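Local structure of L-ornithine 5-monooxygenase (Pseudomonas aeruginosa, 3S5W) at residues Q50-A53 / Q54-A58; D69-W72 / H73-L77; L88-L91 / V92-R95; V104-L107 / H108-R112. The protein catalyses the FAD- and NADPH-dependent hydroxylation of L-ornithine to N(5)-hydroxyornithine, the first step in making hydroxamate siderophores such as pyoverdin. One frame throughout, in Å; residues are numbered along the deposited sequence.

Interaction 1 (Q50-A53 / Q54-A58); sequences QERA and QAQGA
Q56 N donates to R52 O at 2.9 Å, the last well-formed backbone bond of helix 40-56, and the same two residues also meet through their side chains. R52 NH1 reaches Q56 OE1 at 3.1 Å with an N-H...O angle of 158°. The amide oxygen lies almost in the guanidinium plane and receives the proton on a lone pair, in the plane of its own carbonyl, although the two flat groups are turned 72° against each other. Both side chains leave beside their backbone N and run on extended, lying alongside one another and pointing the same way. The R52 chain also brushes this oxygen, R52 CB standing 3.4 Å from Q56 OE1. The rest of the guanidinium belongs to helix 432-447, where R52 NE binds S440 OG and R52 NH2 binds E437 O. Farther back a water accepts from Q54 N at 2.9 Å and donates to Q50 O at 2.7 Å, bridging a turn in which those two backbone atoms stand too far apart to bond directly. After Q56 the chain swings to positive phi at G57 (phi 91°), whose N makes a weak bond to A53 O, and A58 CB folds back to 4.2 Å from A53 CB. This is the exposed C-terminal end of the helix in the beta-alpha-beta unit of strand 30-36, helix 40-56 and strand 61-65.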
loop_
_atom_site.group_PDB
_atom_site.type_symbol
_atom_site.label_atom_id
_atom_site.label_comp_id
_atom_site.label_asym_id
_atom_site.label_seq_id
_atom_site.Cartn_x
_atom_site.Cartn_y
_atom_site.Cartn_z
ATOM N N GLN A 50 16.038 16.718 2.633
ATOM C CA GLN A 50 15.995 18.181 2.794
ATOM C C GLN A 50 16.491 18.667 4.175
ATOM O O GLN A 50 17.168 19.714 4.256
ATOM C CB GLN A 50 14.604 18.752 2.463
ATOM C CG GLN A 50 14.452 20.238 2.785
ATOM C CD GLN A 50 13.105 20.803 2.392
ATOM O OE1 GLN A 50 12.967 21.433 1.341
ATOM N NE2 GLN A 50 12.098 20.575 3.225
ATOM N N GLU A 51 16.169 17.917 5.247
ATOM C CA GLU A 51 16.681 18.233 6.602
ATOM C C GLU A 51 18.188 18.113 6.730
ATOM O O GLU A 51 18.802 18.861 7.484
ATOM C CB GLU A 51 16.036 17.353 7.697
ATOM C CG GLU A 51 14.510 17.511 7.779
ATOM C CD GLU A 51 13.835 16.719 8.937
ATOM O OE1 GLU A 51 14.508 15.893 9.608
ATOM O OE2 GLU A 51 12.615 16.945 9.161
ATOM N N ARG A 52 18.770 17.163 6.008
ATOM C CA ARG A 52 20.204 16.916 6.047
ATOM C C ARG A 52 21.023 17.872 5.167
ATOM O O ARG A 52 22.228 18.017 5.381
ATOM C CB ARG A 52 20.495 15.478 5.637
ATOM C CG ARG A 52 20.038 14.420 6.619
ATOM C CD ARG A 52 20.418 13.034 6.148
ATOM N NE ARG A 52 20.083 11.982 7.122
ATOM C CZ ARG A 52 20.822 11.629 8.175
ATOM N NH1 ARG A 52 21.971 12.236 8.426
ATOM N NH2 ARG A 52 20.418 10.648 8.982
ATOM N N ALA A 53 20.356 18.519 4.207
ATOM C CA ALA A 53 20.990 19.318 3.157
ATOM C C ALA A 53 21.864 20.463 3.678
ATOM O O ALA A 53 22.992 20.621 3.208
ATOM C CB ALA A 53 19.950 19.838 2.156
ATOM N N GLN A 54 21.374 21.242 4.646
ATOM C CA GLN A 54 22.188 22.351 5.180
ATOM C C GLN A 54 23.518 21.872 5.771
ATOM O O GLN A 54 24.580 22.360 5.378
ATOM C CB GLN A 54 21.419 23.226 6.169
ATOM C CG GLN A 54 21.690 24.731 5.932
ATOM C CD GLN A 54 21.679 25.564 7.203
ATOM O OE1 GLN A 54 21.444 25.053 8.305
ATOM N NE2 GLN A 54 21.934 26.863 7.055
ATOM N N ALA A 55 23.471 20.879 6.655
ATOM C CA ALA A 55 24.685 20.394 7.297
ATOM C C ALA A 55 25.571 19.515 6.413
ATOM O O ALA A 55 26.781 19.496 6.606
ATOM C CB ALA A 55 24.364 19.684 8.597
ATOM N N GLN A 56 24.983 18.784 5.461
ATOM C CA GLN A 56 25.740 17.795 4.668
ATOM C C GLN A 56 25.772 18.054 3.152
ATOM O O GLN A 56 26.346 17.259 2.415
ATOM C CB GLN A 56 25.234 16.372 4.947
ATOM C CG GLN A 56 25.262 15.964 6.404
ATOM C CD GLN A 56 24.558 14.638 6.682
ATOM O OE1 GLN A 56 23.427 14.620 7.188
ATOM N NE2 GLN A 56 25.213 13.534 6.361
ATOM N N GLY A 57 25.170 19.147 2.697
ATOM C CA GLY A 57 25.104 19.508 1.273
ATOM C C GLY A 57 23.876 18.969 0.550
ATOM O O GLY A 57 23.514 17.812 0.730
ATOM N N ALA A 58 23.225 19.802 -0.257
ATOM C CA ALA A 58 22.060 19.374 -1.036
ATOM C C ALA A 58 22.488 18.345 -2.072
ATOM O O ALA A 58 23.538 18.504 -2.701
ATOM C CB ALA A 58 21.400 20.554 -1.711
HETATM O O HOH W 1 18.692 21.396 5.633
#

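Interaction 2 (D69-W72 / H73-L77); sequences DYRW and HGNTL. With FAD (flavin-adenine dinucleotide), chain C.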
loop_
_atom_site.group_PDB
_atom_site.type_symbol
_atom_site.label_atom_id
_atom_site.label_comp_id
_atom_site.label_asym_id
_atom_site.label_seq_id
_atom_site.Cartn_x
_atom_site.Cartn_y
_atom_site.Cartn_z
ATOM N N ASP A 69 -1.580 12.594 -12.001
ATOM C CA ASP A 69 -2.120 13.465 -10.983
ATOM C C ASP A 69 -2.147 12.606 -9.715
ATOM O O ASP A 69 -2.953 11.680 -9.630
ATOM C CB ASP A 69 -3.553 13.862 -11.369
ATOM C CG ASP A 69 -4.177 14.820 -10.375
ATOM O OD1 ASP A 69 -3.448 15.524 -9.638
ATOM O OD2 ASP A 69 -5.416 14.871 -10.335
ATOM N N TYR A 70 -1.227 12.875 -8.785
ATOM C CA TYR A 70 -1.003 11.970 -7.633
ATOM C C TYR A 70 -2.198 11.855 -6.676
ATOM O O TYR A 70 -2.720 12.858 -6.187
ATOM C CB TYR A 70 0.248 12.369 -6.834
ATOM C CG TYR A 70 0.397 11.458 -5.632
ATOM C CD1 TYR A 70 -0.083 11.846 -4.376
ATOM C CD2 TYR A 70 0.937 10.165 -5.772
ATOM C CE1 TYR A 70 0.005 10.993 -3.283
ATOM C CE2 TYR A 70 1.048 9.306 -4.672
ATOM C CZ TYR A 70 0.557 9.722 -3.439
ATOM O OH TYR A 70 0.641 8.859 -2.380
ATOM N N ARG A 71 -2.615 10.619 -6.413
ATOM C CA ARG A 71 -3.548 10.329 -5.327
ATOM C C ARG A 71 -3.027 9.119 -4.552
ATOM O O ARG A 71 -2.372 8.243 -5.112
ATOM C CB ARG A 71 -4.960 10.058 -5.850
ATOM C CG ARG A 71 -5.646 11.264 -6.533
ATOM C CD ARG A 71 -7.118 10.972 -6.847
ATOM N NE ARG A 71 -7.237 9.937 -7.877
ATOM C CZ ARG A 71 -8.284 9.121 -8.022
ATOM N NH1 ARG A 71 -9.326 9.192 -7.206
ATOM N NH2 ARG A 71 -8.283 8.221 -8.979
ATOM N N TRP A 72 -3.303 9.105 -3.252
ATOM C CA TRP A 72 -2.878 8.014 -2.369
ATOM C C TRP A 72 -3.972 6.948 -2.431
ATOM O O TRP A 72 -5.010 7.096 -1.780
ATOM C CB TRP A 72 -2.684 8.568 -0.955
ATOM C CG TRP A 72 -2.249 7.542 0.089
ATOM C CD1 TRP A 72 -1.171 6.698 0.022
ATOM C CD2 TRP A 72 -2.872 7.303 1.366
ATOM N NE1 TRP A 72 -1.105 5.916 1.174
ATOM C CE2 TRP A 72 -2.136 6.274 2.009
ATOM C CE3 TRP A 72 -3.995 7.844 2.014
ATOM C CZ2 TRP A 72 -2.477 5.785 3.277
ATOM C CZ3 TRP A 72 -4.351 7.345 3.270
ATOM C CH2 TRP A 72 -3.589 6.339 3.896
ATOM N N HIS A 73 -3.749 5.902 -3.243
ATOM C CA HIS A 73 -4.740 4.833 -3.501
ATOM C C HIS A 73 -6.088 5.428 -3.840
ATOM O O HIS A 73 -7.122 5.129 -3.188
ATOM C CB HIS A 73 -4.838 3.862 -2.288
ATOM C CG HIS A 73 -3.503 3.435 -1.786
ATOM N ND1 HIS A 73 -2.659 2.646 -2.532
ATOM C CD2 HIS A 73 -2.839 3.723 -0.643
ATOM C CE1 HIS A 73 -1.527 2.468 -1.874
ATOM N NE2 HIS A 73 -1.608 3.115 -0.727
ATOM N N GLY A 74 -6.086 6.297 -4.856
ATOM C CA GLY A 74 -7.214 7.205 -5.046
ATOM C C GLY A 74 -8.494 6.488 -5.385
ATOM O O GLY A 74 -9.580 6.955 -5.031
ATOM N N ASN A 75 -8.383 5.336 -6.055
ATOM C CA ASN A 75 -9.595 4.579 -6.402
ATOM C C ASN A 75 -10.209 3.773 -5.232
ATOM O O ASN A 75 -11.238 3.108 -5.396
ATOM C CB ASN A 75 -9.404 3.747 -7.684
ATOM C CG ASN A 75 -9.321 4.635 -8.935
ATOM O OD1 ASN A 75 -9.979 5.671 -8.995
ATOM N ND2 ASN A 75 -8.515 4.248 -9.905
ATOM N N THR A 76 -9.610 3.902 -4.049
ATOM C CA THR A 76 -10.176 3.268 -2.836
ATOM C C THR A 76 -10.773 4.300 -1.875
ATOM O O THR A 76 -11.237 3.925 -0.784
ATOM C CB THR A 76 -9.146 2.440 -2.056
ATOM O OG1 THR A 76 -8.146 3.292 -1.443
ATOM C CG2 THR A 76 -8.486 1.377 -2.954
ATOM N N LEU A 77 -10.762 5.580 -2.279
ATOM C CA LEU A 77 -11.143 6.659 -1.344
ATOM C C LEU A 77 -12.662 6.824 -1.290
ATOM O O LEU A 77 -13.226 7.853 -1.715
ATOM C CB LEU A 77 -10.419 7.973 -1.676
ATOM C CG LEU A 77 -8.884 7.918 -1.576
ATOM C CD1 LEU A 77 -8.200 9.198 -2.147
ATOM C CD2 LEU A 77 -8.476 7.714 -0.104
HETATM P PA FAD C . 2.620 3.560 -2.298
HETATM O O1A FAD C . 1.910 2.370 -2.824
HETATM O O2A FAD C . 1.759 4.528 -1.468
HETATM O O5B FAD C . 3.262 4.406 -3.528
HETATM C C5B FAD C . 3.927 3.721 -4.563
HETATM C C4B FAD C . 4.002 4.726 -5.700
HETATM O O4B FAD C . 4.774 4.148 -6.718
HETATM C C3B FAD C . 2.619 4.977 -6.292
HETATM O O3B FAD C . 2.310 6.355 -6.222
HETATM C C2B FAD C . 2.724 4.480 -7.740
HETATM O O2B FAD C . 2.104 5.368 -8.663
HETATM C C1B FAD C . 4.205 4.499 -7.970
HETATM N N9A FAD C . 4.716 3.496 -8.898
HETATM C C8A FAD C . 4.503 2.121 -8.885
HETATM N N7A FAD C . 5.247 1.581 -9.895
HETATM C C5A FAD C . 5.928 2.587 -10.506
HETATM C C6A FAD C . 6.820 2.600 -11.579
HETATM N N6A FAD C . 7.338 1.454 -12.049
HETATM N N1A FAD C . 7.348 3.824 -11.982
HETATM C C2A FAD C . 7.035 5.011 -11.350
HETATM N N3A FAD C . 6.147 5.001 -10.279
HETATM C C4A FAD C . 5.609 3.800 -9.877
HETATM N N1 FAD C . -1.043 2.217 5.866
HETATM C C2 FAD C . -1.246 2.817 7.102
HETATM O O2 FAD C . -0.318 2.943 7.885
HETATM N N3 FAD C . -2.494 3.277 7.466
HETATM C C4 FAD C . -3.567 3.172 6.616
HETATM O O4 FAD C . -4.663 3.643 6.968
HETATM C C4X FAD C . -3.376 2.551 5.367
HETATM N N5 FAD C . -4.445 2.410 4.493
HETATM C C5X FAD C . -4.257 1.787 3.270
HETATM C C6 FAD C . -5.347 1.651 2.397
HETATM C C7 FAD C . -5.192 1.031 1.164
HETATM C C7M FAD C . -6.410 0.912 0.283
HETATM C C8 FAD C . -3.947 0.520 0.814
HETATM C C8M FAD C . -3.706 -0.159 -0.504
HETATM C C9 FAD C . -2.860 0.651 1.671
HETATM C C9A FAD C . -2.993 1.303 2.904
HETATM N N10 FAD C . -1.911 1.441 3.782
HETATM C C10 FAD C . -2.115 2.048 5.016
HETATM C "C1'" FAD C . -0.553 0.891 3.473
HETATM C "C2'" FAD C . 0.224 1.675 2.395
HETATM O "O2'" FAD C . 1.095 0.693 1.823
HETATM C "C3'" FAD C . 1.034 2.784 3.049
HETATM O "O3'" FAD C . 0.197 3.696 3.789
HETATM C "C4'" FAD C . 1.801 3.628 2.000
HETATM O "O4'" FAD C . 0.909 4.005 0.958
HETATM C "C5'" FAD C . 3.089 2.960 1.451
HETATM O "O5'" FAD C . 3.841 3.974 0.809
HETATM P P FAD C . 4.835 3.683 -0.434
HETATM O O1P FAD C . 5.286 5.045 -0.904
HETATM O O2P FAD C . 5.880 2.720 0.058
HETATM O O3P FAD C . 3.888 2.988 -1.513
HETATM O O HOH W 2 -3.944 6.535 -6.687
HETATM O O HOH W 3 -1.265 5.344 -4.587
#
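The rings of W72 and H73 meet obliquely, their planes 53° apart, with H73 CD2 over one face of the indole near its rim. H73 CD2 comes within 3.3 Å of W72 NE1, yet the two ring nitrogens are not bonded to each other; they converge instead on the ribityl hydroxyl O4' of FAD. W72 NE1 donates to FAD O4' at 2.8 Å, and H73 NE2 lies 3.2 Å from FAD O4' in a hydrogen bond whose donor may be either partner. The flavin methyl C8M lies over the centre of one face of the H73 imidazole, and a water lies over the other face, nearer its rim. T76 OG1 touches the other methyl, FAD C7M, while donating to H73 O at 2.7 Å; that carbonyl also takes T76 N, so two bonds from one residue fix the short 3-10 turn. Away from the flavin, the R71 guanidinium lays one face over G74 CA. A bend at chi3 (-67°) carries R71 NH2 to N75 OD1 at 3.1 Å, a bond that meets the oxygen from above its amide plane. Two waters donate to R71 O, one reaching on to G74 N and the other to H73 N. Helix 126-137 backs the turn, N130 binding W72 N and R126 binding T76 OG1. Two ring nitrogens on one hydroxyl, with methyl contacts alongside, are consistent with a turn holding both ribityl chain and dimethylbenzene edge in place.

Interaction 3 (L88-L91 / V92-R95); sequences LKDL and VSLR. With ONH (N~5~-hydroxy-L-ornithine), chain E.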
loop_
_atom_site.group_PDB
_atom_site.type_symbol
_atom_site.label_atom_id
_atom_site.label_comp_id
_atom_site.label_asym_id
_atom_site.label_seq_id
_atom_site.Cartn_x
_atom_site.Cartn_y
_atom_site.Cartn_z
ATOM N N LEU A 88 -0.708 11.149 14.253
ATOM C CA LEU A 88 0.628 11.454 14.744
ATOM C C LEU A 88 1.723 10.578 14.087
ATOM O O LEU A 88 2.910 10.868 14.221
ATOM C CB LEU A 88 0.691 11.340 16.263
ATOM C CG LEU A 88 -0.104 12.381 17.068
ATOM C CD1 LEU A 88 -0.137 12.004 18.552
ATOM C CD2 LEU A 88 0.487 13.796 16.867
ATOM N N LYS A 89 1.314 9.519 13.399
ATOM C CA LYS A 89 2.253 8.695 12.606
ATOM C C LYS A 89 2.232 9.213 11.148
ATOM O O LYS A 89 2.102 8.450 10.174
ATOM C CB LYS A 89 1.880 7.220 12.732
ATOM C CG LYS A 89 2.038 6.682 14.200
ATOM C CD LYS A 89 2.381 5.193 14.214
ATOM C CE LYS A 89 2.330 4.579 15.602
ATOM N NZ LYS A 89 2.785 3.122 15.569
ATOM N N ASP A 90 2.299 10.524 11.024
ATOM C CA ASP A 90 2.372 11.219 9.743
ATOM C C ASP A 90 3.797 11.075 9.154
ATOM O O ASP A 90 4.573 10.286 9.624
ATOM C CB ASP A 90 1.973 12.694 9.961
ATOM C CG ASP A 90 2.960 13.440 10.853
ATOM O OD1 ASP A 90 4.103 12.970 10.966
ATOM O OD2 ASP A 90 2.605 14.487 11.470
ATOM N N LEU A 91 4.140 11.830 8.119
ATOM C CA LEU A 91 5.448 11.612 7.434
ATOM C C LEU A 91 6.718 12.011 8.231
ATOM O O LEU A 91 7.825 11.654 7.824
ATOM C CB LEU A 91 5.456 12.360 6.099
ATOM C CG LEU A 91 4.429 11.880 5.051
ATOM C CD1 LEU A 91 4.467 12.695 3.769
ATOM C CD2 LEU A 91 4.654 10.451 4.755
ATOM N N VAL A 92 6.553 12.714 9.356
ATOM C CA VAL A 92 7.698 13.362 10.031
ATOM C C VAL A 92 7.783 13.229 11.539
ATOM O O VAL A 92 8.888 13.192 12.101
ATOM C CB VAL A 92 7.802 14.902 9.705
ATOM C CG1 VAL A 92 7.968 15.150 8.233
ATOM C CG2 VAL A 92 6.566 15.677 10.213
ATOM N N SER A 93 6.616 13.207 12.198
ATOM C CA SER A 93 6.545 13.505 13.629
ATOM C C SER A 93 7.328 12.573 14.540
ATOM O O SER A 93 7.869 13.024 15.552
ATOM C CB SER A 93 5.091 13.683 14.100
ATOM O OG SER A 93 4.574 14.886 13.543
ATOM N N LEU A 94 7.389 11.283 14.213
ATOM C CA LEU A 94 8.183 10.359 15.044
ATOM C C LEU A 94 9.677 10.719 15.071
ATOM O O LEU A 94 10.389 10.323 15.984
ATOM C CB LEU A 94 8.002 8.909 14.599
ATOM C CG LEU A 94 6.617 8.300 14.813
ATOM C CD1 LEU A 94 6.665 6.781 14.648
ATOM C CD2 LEU A 94 6.115 8.663 16.199
ATOM N N ARG A 95 10.129 11.424 14.031
ATOM C CA ARG A 95 11.510 11.914 13.961
ATOM C C ARG A 95 11.615 13.354 14.441
ATOM O O ARG A 95 12.485 13.672 15.232
ATOM C CB ARG A 95 12.042 11.861 12.519
ATOM C CG ARG A 95 13.551 12.218 12.412
ATOM C CD ARG A 95 14.017 12.283 10.946
ATOM N NE ARG A 95 13.354 13.338 10.201
ATOM C CZ ARG A 95 12.452 13.124 9.248
ATOM N NH1 ARG A 95 12.108 11.883 8.927
ATOM N NH2 ARG A 95 11.881 14.144 8.625
HETATM C C ONH E . 0.215 1.363 14.090
HETATM N N ONH E . -1.632 -0.225 14.461
HETATM O O ONH E . -0.278 1.975 15.083
HETATM C CA ONH E . -0.565 0.210 13.526
HETATM C CB ONH E . -1.105 0.581 12.139
HETATM C CD ONH E . -2.333 -0.262 10.178
HETATM N NE ONH E . -2.979 -1.447 9.677
HETATM C CG ONH E . -1.801 -0.631 11.544
HETATM O OZ ONH E . -3.905 -1.284 8.671
HETATM O OXT ONH E . 1.318 1.652 13.544
HETATM O O HOH W 4 5.213 10.400 12.650
HETATM O O HOH W 5 10.208 12.436 6.806
#
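D90 and S93 face each other across a tight bend in which 93-95 take up helical backbone angles without the regular bonds, and R95 N returns to V92 O. The bend is built as an Asx turn, continued by a second bond to the next amide: D90 OD1 accepts V92 N at 2.9 Å and S93 N at 2.8 Å, both nearly straight. The two donors arrive differently, S93 N on the syn lone pair and V92 N from above the carboxylate plane, 39° out of it. With chi1 at 65° the D90 carboxylate sits between its own backbone N and carbonyl carbon, from where it turns back onto the following amides. Its second oxygen, D90 OD2, takes S93 OG at 2.9 Å on the syn side and is also bound by F103 N, so both oxygens of this buried carboxylate are in use, which would probably favour its charged form. A water accepts L94 N, and L88 O lies 2.8 Å from it. Beneath the turn, L91 packs on I43 and I47 of helix 40-56 and on L432, while V92 rests on I47 and S99. The R95 guanidinium is shared between E51, through NE, and P433 O, through NH1; a water at its edge joins NH1 to L91 O. Before the bend, K89, which binds the substrate, runs out extended to N5-hydroxy-L-ornithine, the reaction product. K89 NZ donates to the product's carboxylate OXT at 2.9 Å and, weakly, to its other oxygen O at 3.3 Å.

Interaction 4 (V104-L107 / H108-R112); sequences VNYL and HKHDR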
loop_
_atom_site.group_PDB
_atom_site.type_symbol
_atom_site.label_atom_id
_atom_site.label_comp_id
_atom_site.label_asym_id
_atom_site.label_seq_id
_atom_site.Cartn_x
_atom_site.Cartn_y
_atom_site.Cartn_z
ATOM N N VAL A 104 -0.246 18.177 11.910
ATOM C CA VAL A 104 -0.775 19.325 12.686
ATOM C C VAL A 104 -0.473 20.638 11.948
ATOM O O VAL A 104 -1.326 21.516 11.851
ATOM C CB VAL A 104 -0.307 19.306 14.144
ATOM C CG1 VAL A 104 -0.802 20.542 14.925
ATOM C CG2 VAL A 104 -0.795 18.047 14.829
ATOM N N ASN A 105 0.730 20.758 11.395
ATOM C CA ASN A 105 1.050 21.993 10.667
ATOM C C ASN A 105 0.215 22.145 9.407
ATOM O O ASN A 105 -0.269 23.242 9.091
ATOM C CB ASN A 105 2.536 22.152 10.374
ATOM C CG ASN A 105 2.878 23.613 10.083
ATOM O OD1 ASN A 105 2.487 24.493 10.842
ATOM N ND2 ASN A 105 3.538 23.868 8.959
ATOM N N TYR A 106 0.007 21.016 8.711
ATOM C CA TYR A 106 -0.860 20.958 7.570
ATOM C C TYR A 106 -2.258 21.525 7.895
ATOM O O TYR A 106 -2.783 22.365 7.148
ATOM C CB TYR A 106 -0.914 19.508 7.028
ATOM C CG TYR A 106 -2.172 19.213 6.273
ATOM C CD1 TYR A 106 -3.226 18.529 6.880
ATOM C CD2 TYR A 106 -2.324 19.623 4.952
ATOM C CE1 TYR A 106 -4.396 18.292 6.199
ATOM C CE2 TYR A 106 -3.500 19.362 4.248
ATOM C CZ TYR A 106 -4.522 18.699 4.875
ATOM O OH TYR A 106 -5.685 18.444 4.195
ATOM N N LEU A 107 -2.839 21.086 9.017
ATOM C CA LEU A 107 -4.151 21.598 9.451
ATOM C C LEU A 107 -4.110 23.100 9.727
ATOM O O LEU A 107 -5.013 23.838 9.322
ATOM C CB LEU A 107 -4.626 20.874 10.725
ATOM C CG LEU A 107 -4.955 19.378 10.562
ATOM C CD1 LEU A 107 -5.220 18.819 11.991
ATOM C CD2 LEU A 107 -6.155 19.205 9.627
ATOM N N HIS A 108 -3.058 23.533 10.401
ATOM C CA HIS A 108 -2.921 24.939 10.753
ATOM C C HIS A 108 -2.791 25.813 9.495
ATOM O O HIS A 108 -3.405 26.864 9.388
ATOM C CB HIS A 108 -1.709 25.139 11.671
ATOM C CG HIS A 108 -1.454 26.575 11.996
ATOM N ND1 HIS A 108 -2.170 27.254 12.959
ATOM C CD2 HIS A 108 -0.619 27.476 11.441
ATOM C CE1 HIS A 108 -1.765 28.509 13.001
ATOM N NE2 HIS A 108 -0.827 28.671 12.088
ATOM N N LYS A 109 -1.993 25.349 8.541
ATOM C CA LYS A 109 -1.853 26.029 7.242
ATOM C C LYS A 109 -3.140 26.104 6.431
ATOM O O LYS A 109 -3.278 27.006 5.603
ATOM C CB LYS A 109 -0.744 25.382 6.399
ATOM C CG LYS A 109 0.675 25.565 6.987
ATOM C CD LYS A 109 1.158 27.023 6.959
ATOM C CE LYS A 109 2.028 27.265 5.742
ATOM N NZ LYS A 109 2.849 28.490 5.927
ATOM N N HIS A 110 -4.071 25.170 6.659
ATOM C CA HIS A 110 -5.382 25.208 6.018
ATOM C C HIS A 110 -6.487 25.833 6.882
ATOM O O HIS A 110 -7.671 25.723 6.540
ATOM C CB HIS A 110 -5.777 23.818 5.504
ATOM C CG HIS A 110 -4.900 23.359 4.391
ATOM N ND1 HIS A 110 -3.594 22.973 4.597
ATOM C CD2 HIS A 110 -5.095 23.346 3.048
ATOM C CE1 HIS A 110 -3.038 22.686 3.430
ATOM N NE2 HIS A 110 -3.924 22.909 2.476
ATOM N N ASP A 111 -6.088 26.466 7.989
ATOM C CA ASP A 111 -7.003 27.210 8.880
ATOM C C ASP A 111 -8.056 26.285 9.460
ATOM O O ASP A 111 -9.224 26.658 9.628
ATOM C CB ASP A 111 -7.662 28.399 8.130
ATOM C CG ASP A 111 -6.675 29.524 7.822
ATOM O OD1 ASP A 111 -5.606 29.619 8.475
ATOM O OD2 ASP A 111 -6.960 30.348 6.921
ATOM N N ARG A 112 -7.627 25.064 9.766
ATOM C CA ARG A 112 -8.557 24.001 10.113
ATOM C C ARG A 112 -8.194 23.287 11.415
ATOM O O ARG A 112 -8.851 22.327 11.773
ATOM C CB ARG A 112 -8.604 22.987 8.951
ATOM C CG ARG A 112 -9.880 22.307 8.803
ATOM C CD ARG A 112 -10.043 21.664 7.431
ATOM N NE ARG A 112 -9.150 20.523 7.198
ATOM C CZ ARG A 112 -8.400 20.396 6.110
ATOM N NH1 ARG A 112 -8.435 21.351 5.180
ATOM N NH2 ARG A 112 -7.647 19.296 5.940
#
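Y106 O takes two protons from one residue: H110 ND1 at 2.7 Å and H110 N at 3.1 Å, which arrive from opposite faces of the carbonyl plane. The imidazole holds this oxygen at its edge, nearly in the ring plane, while Y106 CE2 sits over one face of the imidazole, toward the rim. The two rings cross obliquely, planes 46° apart. At the far end of the tyrosine, R112 NH2 donates to Y106 OH at 2.8 Å, the hydroxyl lying in the guanidinium plane although ring and guanidinium are turned 75° to each other. A bend at chi3 (69°) brings the arginine back over the end of the helix, where NE and NH2 also pass close to L107 CD2. Below these side chains the backbone closes helix 103-109 with a Schellman motif: R112 N binds L107 O at 2.9 Å, D111 N binds H108 O at 3.1 Å, and D111 takes the positive-phi C-prime position. R112 is in turn the N-cap residue of helix 113-119, so one arginine belongs to both helix ends. Farther out, helix 126-137 supplies the strongest polar partners of both side chains: E128 forms a salt bridge with R112 NH2, and D131 bonds to Y106 OH. The ring of W135 meets H110 edge-to-face, and that of Y132 does the same with Y106. L107 packs against L113 and F116 of helix 113-119.

How the interactions relate
The four interactions follow one another along the chain without overlap. Interaction 1 closes helix 40-56 of the beta-alpha-beta unit; interactions 2 and 3 lie in the long connection between strand 61-65 and helix 103-109, and interaction 4 ends that helix. Interactions 1 and 3, with centres 19 Å apart, touch through the salt bridge from E51 to R95. Interactions 3 and 4 come within about 5 Å at their nearest atoms, and interactions 2 and 3 within about 8 Å. Helix 126-137 is a shared neighbour of interactions 2, 3 and 4. The connection thus carries FAD contacts at 69-77 and a product contact at 88-95, linking cofactor and substrate sites.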